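PDB 3MGJ: ornithine cyclodeaminase from Methanocaldococcus jannaschii, which probably converts ornithine to proline with release of ammonia, using NAD(+), and is represented here by its N-terminal domain alone. Local coordinates for residues R4-R9 with E80-P85. Numbering follows the deposited sequence.
Sequences REIELR and EVELQP
E7 and V81 face each other as an antiparallel hydrogen-bonded pair, joining the first strand of a ferredoxin-like beta-alpha-beta-beta-alpha-beta domain to its last. That last strand, 78-83, lies at the sheet edge, and 47-55 flanks 4-9 on its other side. E7 N donates to V81 O (2.9 Å), V81 N returns a bond to E7 O (3.1 Å), and L83 N donates to E5 O (2.8 Å). On the helix-covered face, which carries I6, L8, E80 and E82, the E80 side chain can be followed outward. E80 CB lies 3.6 Å from L8 CD1, and CG touches the same methyl while nearing I6 CD1. The chain then bends (chi2 -86°), bringing E80 OE2 to 3.9 Å from I6 CG2, so aliphatic groups flank both its stem and its acid end; R69 of helix 58-74 also touches E80. R4 is held by a salt bridge from NH1 to D62. Its salt bridge to E82 is long, R4 NE to E82 OE1 3.6 Å, and OE1 lies well out of the guanidinium plane, so no N-H points at it. On the opposite face, L83 and E5 cross at a slant, L83 CD1 lying 3.5 Å from E5 CD.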
ATOM      1  N   ARG A   4       1.720  -8.326 -17.756  1.00 29.67           N
ATOM      2  CA  ARG A   4       1.921  -6.906 -17.944  1.00 33.74           C
ATOM      3  C   ARG A   4       1.895  -6.226 -16.594  1.00 31.64           C
ATOM      4  O   ARG A   4       1.323  -6.738 -15.657  1.00 33.67           O
ATOM      5  CB  ARG A   4       0.875  -6.290 -18.876  1.00 41.68           C
ATOM      6  CG  ARG A   4       1.240  -4.866 -19.351  1.00 46.96           C
ATOM      7  CD  ARG A   4       0.310  -4.334 -20.455  1.00 53.62           C
ATOM      8  NE  ARG A   4       0.719  -4.701 -21.821  1.00 65.57           N
ATOM      9  CZ  ARG A   4       0.114  -5.616 -22.582  1.00 60.10           C
ATOM     10  NH1 ARG A   4      -0.935  -6.284 -22.122  1.00 57.68           N
ATOM     11  NH2 ARG A   4       0.558  -5.861 -23.810  1.00 54.92           N
ATOM     12  N   GLU A   5       2.524  -5.066 -16.505  1.00 33.55           N
ATOM     13  CA  GLU A   5       2.618  -4.338 -15.255  1.00 30.86           C
ATOM     14  C   GLU A   5       1.701  -3.132 -15.311  1.00 32.05           C
ATOM     15  O   GLU A   5       1.662  -2.428 -16.312  1.00 33.78           O
ATOM     16  CB  GLU A   5       4.056  -3.892 -15.059  1.00 32.14           C
ATOM     17  CG  GLU A   5       4.420  -3.564 -13.639  1.00 34.56           C
ATOM     18  CD  GLU A   5       5.839  -3.012 -13.520  1.00 40.98           C
ATOM     19  OE1 GLU A   5       6.584  -3.067 -14.531  1.00 39.09           O
ATOM     20  OE2 GLU A   5       6.207  -2.526 -12.417  1.00 42.62           O
ATOM     21  N   ILE A   6       0.937  -2.898 -14.252  1.00 31.41           N
ATOM     22  CA  ILE A   6       0.078  -1.719 -14.207  1.00 31.74           C
ATOM     23  C   ILE A   6       0.434  -0.859 -13.022  1.00 29.05           C
ATOM     24  O   ILE A   6       1.180  -1.277 -12.161  1.00 29.75           O
ATOM     25  CB  ILE A   6      -1.431  -2.073 -14.137  1.00 32.16           C
ATOM     26  CG1 ILE A   6      -1.786  -2.636 -12.768  1.00 30.39           C
ATOM     27  CG2 ILE A   6      -1.781  -3.045 -15.222  1.00 34.11           C
ATOM     28  CD1 ILE A   6      -3.201  -2.434 -12.392  1.00 29.44           C
ATOM     29  N   GLU A   7      -0.107   0.345 -12.972  1.00 30.17           N
ATOM     30  CA  GLU A   7       0.132   1.214 -11.836  1.00 30.87           C
ATOM     31  C   GLU A   7      -1.137   1.919 -11.429  1.00 30.49           C
ATOM     32  O   GLU A   7      -1.841   2.443 -12.263  1.00 32.28           O
ATOM     33  CB  GLU A   7       1.204   2.212 -12.196  1.00 31.10           C
ATOM     34  CG  GLU A   7       1.486   3.245 -11.176  1.00 33.66           C
ATOM     35  CD  GLU A   7       2.681   4.055 -11.601  1.00 43.88           C
ATOM     36  OE1 GLU A   7       3.793   3.498 -11.543  1.00 48.98           O
ATOM     37  OE2 GLU A   7       2.520   5.222 -12.036  1.00 49.67           O
ATOM     38  N   LEU A   8      -1.465   1.874 -10.146  1.00 30.18           N
ATOM     39  CA  LEU A   8      -2.561   2.686  -9.639  1.00 32.13           C
ATOM     40  C   LEU A   8      -1.953   3.941  -9.097  1.00 31.29           C
ATOM     41  O   LEU A   8      -0.829   3.933  -8.633  1.00 32.15           O
ATOM     42  CB  LEU A   8      -3.335   1.985  -8.526  1.00 32.63           C
ATOM     43  CG  LEU A   8      -4.249   0.828  -8.908  1.00 31.31           C
ATOM     44  CD1 LEU A   8      -4.792   1.073 -10.287  1.00 35.91           C
ATOM     45  CD2 LEU A   8      -3.488  -0.458  -8.880  1.00 29.91           C
ATOM     46  N   ARG A   9      -2.701   5.026  -9.147  1.00 34.05           N
ATOM     47  CA  ARG A   9      -2.190   6.303  -8.684  1.00 33.12           C
ATOM     48  C   ARG A   9      -3.311   7.056  -7.981  1.00 37.32           C
ATOM     49  O   ARG A   9      -4.466   7.017  -8.401  1.00 35.02           O
ATOM     50  CB  ARG A   9      -1.664   7.085  -9.874  1.00 37.12           C
ATOM     51  CG  ARG A   9      -0.848   8.291  -9.557  1.00 43.22           C
ATOM     52  CD  ARG A   9      -0.659   9.120 -10.819  1.00 51.41           C
ATOM     53  NE  ARG A   9       0.179  10.303 -10.606  1.00 58.84           N
ATOM     54  CZ  ARG A   9      -0.255  11.483 -10.157  1.00 55.40           C
ATOM     55  NH1 ARG A   9      -1.537  11.671  -9.840  1.00 49.05           N
ATOM     56  NH2 ARG A   9       0.609  12.483 -10.019  1.00 57.40           N
ATOM     57  N   GLU A  80      -5.695   4.538 -13.207  1.00 42.30           N
ATOM     58  CA  GLU A  80      -4.969   3.324 -13.522  1.00 37.50           C
ATOM     59  C   GLU A  80      -4.251   3.518 -14.880  1.00 37.79           C
ATOM     60  O   GLU A  80      -4.768   4.191 -15.762  1.00 40.84           O
ATOM     61  CB  GLU A  80      -5.991   2.172 -13.554  1.00 40.02           C
ATOM     62  CG  GLU A  80      -5.445   0.755 -13.766  1.00 40.89           C
ATOM     63  CD  GLU A  80      -5.286   0.399 -15.235  1.00 43.97           C
ATOM     64  OE1 GLU A  80      -5.575   1.261 -16.089  1.00 49.23           O
ATOM     65  OE2 GLU A  80      -4.866  -0.735 -15.543  1.00 47.08           O
ATOM     66  N   VAL A  81      -3.047   2.970 -15.036  1.00 37.33           N
ATOM     67  CA  VAL A  81      -2.340   2.998 -16.323  1.00 35.88           C
ATOM     68  C   VAL A  81      -1.511   1.753 -16.490  1.00 34.68           C
ATOM     69  O   VAL A  81      -1.179   1.100 -15.521  1.00 34.48           O
ATOM     70  CB  VAL A  81      -1.358   4.188 -16.488  1.00 32.86           C
ATOM     71  CG1 VAL A  81      -2.049   5.507 -16.249  1.00 34.33           C
ATOM     72  CG2 VAL A  81      -0.149   4.010 -15.593  1.00 35.15           C
ATOM     73  N   GLU A  82      -1.162   1.438 -17.733  1.00 36.90           N
ATOM     74  CA  GLU A  82      -0.296   0.313 -18.012  1.00 33.92           C
ATOM     75  C   GLU A  82       1.137   0.774 -18.129  1.00 35.36           C
ATOM     76  O   GLU A  82       1.409   1.920 -18.466  1.00 34.52           O
ATOM     77  CB  GLU A  82      -0.727  -0.398 -19.284  1.00 36.99           C
ATOM     78  CG  GLU A  82      -2.067  -1.096 -19.151  1.00 48.02           C
ATOM     79  CD  GLU A  82      -2.577  -1.666 -20.469  1.00 56.78           C
ATOM     80  OE1 GLU A  82      -1.744  -2.100 -21.307  1.00 59.27           O
ATOM     81  OE2 GLU A  82      -3.816  -1.681 -20.657  1.00 56.54           O
ATOM     82  N   LEU A  83       2.051  -0.135 -17.824  1.00 36.62           N
ATOM     83  CA  LEU A  83       3.470   0.119 -17.979  1.00 36.79           C
ATOM     84  C   LEU A  83       4.048  -0.801 -19.054  1.00 38.80           C
ATOM     85  O   LEU A  83       3.828  -2.020 -19.028  1.00 38.58           O
ATOM     86  CB  LEU A  83       4.210  -0.111 -16.659  1.00 34.08           C
ATOM     87  CG  LEU A  83       3.785   0.638 -15.391  1.00 36.36           C
ATOM     88  CD1 LEU A  83       4.686   0.214 -14.252  1.00 34.69           C
ATOM     89  CD2 LEU A  83       3.807   2.154 -15.545  1.00 36.73           C
ATOM     90  N   GLN A  84       4.781  -0.206 -19.997  1.00 37.87           N
ATOM     91  CA  GLN A  84       5.568  -0.968 -20.955  1.00 39.71           C
ATOM     92  C   GLN A  84       6.844  -1.512 -20.320  1.00 36.12           C
ATOM     93  O   GLN A  84       7.619  -0.767 -19.740  1.00 37.86           O
ATOM     94  CB  GLN A  84       5.929  -0.131 -22.184  1.00 37.98           C
ATOM     95  CG  GLN A  84       6.357  -0.992 -23.357  1.00 39.39           C
ATOM     96  CD  GLN A  84       7.108  -0.219 -24.406  1.00 51.02           C
ATOM     97  OE1 GLN A  84       8.224   0.252 -24.166  1.00 53.62           O
ATOM     98  NE2 GLN A  84       6.503  -0.079 -25.589  1.00 53.54           N
ATOM     99  N   PRO A  85       7.075  -2.819 -20.461  1.00 37.24           N
ATOM    100  CA  PRO A  85       8.286  -3.424 -19.907  1.00 37.07           C
ATOM    101  C   PRO A  85       9.508  -3.035 -20.725  1.00 37.16           C
ATOM    102  O   PRO A  85       9.414  -2.867 -21.941  1.00 41.41           O
ATOM    103  CB  PRO A  85       8.039  -4.930 -20.086  1.00 37.48           C
ATOM    104  CG  PRO A  85       6.686  -5.058 -20.720  1.00 39.03           C
ATOM    105  CD  PRO A  85       6.344  -3.759 -21.323  1.00 35.45           C
TER